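Local coordinates for protein pyrroline carboxylate reductase (Plasmodium falciparum, PDB 2RCY) that probably reduces pyrroline-5-carboxylate to proline, the last step of proline biosynthesis, and binds NADP in a Rossmann-type domain, at residues G93-I96 / G97-E100. Sequence-based numbering, arbitrary orientation.
Sequences GLNI and GKLE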
loop_
_atom_site.group_PDB
_atom_site.type_symbol
_atom_site.label_atom_id
_atom_site.label_comp_id
_atom_site.label_asym_id
_atom_site.label_seq_id
_atom_site.Cartn_x
_atom_site.Cartn_y
_atom_site.Cartn_z
ATOM N N GLY A 93 23.280 -16.664 -17.688
ATOM C CA GLY A 93 23.027 -15.589 -18.640
ATOM C C GLY A 93 23.717 -15.772 -19.978
ATOM O O GLY A 93 23.119 -15.522 -21.026
ATOM N N LEU A 94 24.973 -16.212 -19.940
ATOM C CA LEU A 94 25.788 -16.360 -21.146
ATOM C C LEU A 94 25.313 -17.507 -22.035
ATOM O O LEU A 94 25.641 -18.673 -21.798
ATOM C CB LEU A 94 27.274 -16.523 -20.791
ATOM C CG LEU A 94 27.992 -15.374 -20.071
ATOM C CD1 LEU A 94 29.400 -15.793 -19.700
ATOM C CD2 LEU A 94 28.017 -14.091 -20.907
ATOM N N ASN A 95 24.532 -17.159 -23.055
ATOM C CA ASN A 95 23.990 -18.141 -23.993
ATOM C C ASN A 95 24.987 -18.578 -25.065
ATOM O O ASN A 95 26.112 -18.078 -25.116
ATOM C CB ASN A 95 22.673 -17.650 -24.618
ATOM C CG ASN A 95 22.741 -16.212 -25.107
ATOM O OD1 ASN A 95 22.001 -15.353 -24.629
ATOM N ND2 ASN A 95 23.625 -15.943 -26.063
ATOM N N ILE A 96 24.562 -19.515 -25.912
ATOM C CA ILE A 96 25.414 -20.101 -26.951
ATOM C C ILE A 96 26.012 -19.041 -27.881
ATOM O O ILE A 96 27.194 -19.108 -28.215
ATOM C CB ILE A 96 24.658 -21.192 -27.759
ATOM C CG1 ILE A 96 24.285 -22.366 -26.844
ATOM C CG2 ILE A 96 25.493 -21.679 -28.943
ATOM C CD1 ILE A 96 23.252 -23.313 -27.431
ATOM N N GLY A 97 25.196 -18.064 -28.275
ATOM C CA GLY A 97 25.644 -16.957 -29.122
ATOM C C GLY A 97 26.808 -16.177 -28.537
ATOM O O GLY A 97 27.777 -15.882 -29.238
ATOM N N LYS A 98 26.709 -15.850 -27.250
ATOM C CA LYS A 98 27.781 -15.157 -26.532
ATOM C C LYS A 98 28.997 -16.051 -26.302
ATOM O O LYS A 98 30.131 -15.571 -26.298
ATOM C CB LYS A 98 27.273 -14.608 -25.197
ATOM C CG LYS A 98 26.593 -13.247 -25.294
ATOM C CD LYS A 98 27.575 -12.101 -25.062
ATOM C CE LYS A 98 26.849 -10.806 -24.710
ATOM N NZ LYS A 98 26.120 -10.886 -23.405
ATOM N N LEU A 99 28.754 -17.347 -26.111
ATOM C CA LEU A 99 29.829 -18.320 -25.922
ATOM C C LEU A 99 30.581 -18.584 -27.226
ATOM O O LEU A 99 31.808 -18.684 -27.226
ATOM C CB LEU A 99 29.288 -19.629 -25.329
ATOM C CG LEU A 99 28.777 -19.605 -23.882
ATOM C CD1 LEU A 99 27.908 -20.823 -23.598
ATOM C CD2 LEU A 99 29.918 -19.506 -22.873
ATOM N N GLU A 100 29.841 -18.685 -28.330
ATOM C CA GLU A 100 30.429 -18.825 -29.668
ATOM C C GLU A 100 31.215 -17.578 -30.066
ATOM O O GLU A 100 32.111 -17.640 -30.907
ATOM C CB GLU A 100 29.346 -19.110 -30.713
ATOM C CG GLU A 100 28.809 -20.533 -30.690
ATOM C CD GLU A 100 27.710 -20.780 -31.707
ATOM O OE1 GLU A 100 27.019 -19.818 -32.108
ATOM O OE2 GLU A 100 27.529 -21.949 -32.102
#
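L99 leans back over the peptide that leads into its own helix, and its side chain runs past N95 O from CB to CD1, reaching L94 at the tip. CB lies 3.5 Å from N95 O and almost as near I96 O. CG stands beside the backbone N (chi1 -69°), which brings it against the oxygen, 3.3 Å from N95 O. At the tip the two methyls part: CD1 reaches L94 O at 3.6 Å, while CD2 only brushes CB of L94 at 4.5 Å. Beyond the turn, L99 packs on I109 of strand 108-113 and L75 of helix 71-77, and L94 on P68 and A71; both leucines are buried. The backbone closes the turn with two i to i+4 bonds, L99 N to N95 O (2.9 Å) and E100 N to I96 O (2.7 Å), the latter fairly straight at 163°. One residue further on, the E100 side chain, extended beyond CG, crosses I96, whose CG2 lies 3.7 Å from the carboxylate carbon CD of E100; N130 touches both residues. K98 CB lies near CD2 of L94; the chain then bends at chi2 and chi4, and NZ forms a salt bridge with the C-terminal carboxylate of S262. With N95 at the N-cap, this is the first turn of a helix following the strand 86-89 in the Rossmann-type domain, close to the NADP site, where neighbouring G92 binds the cofactor.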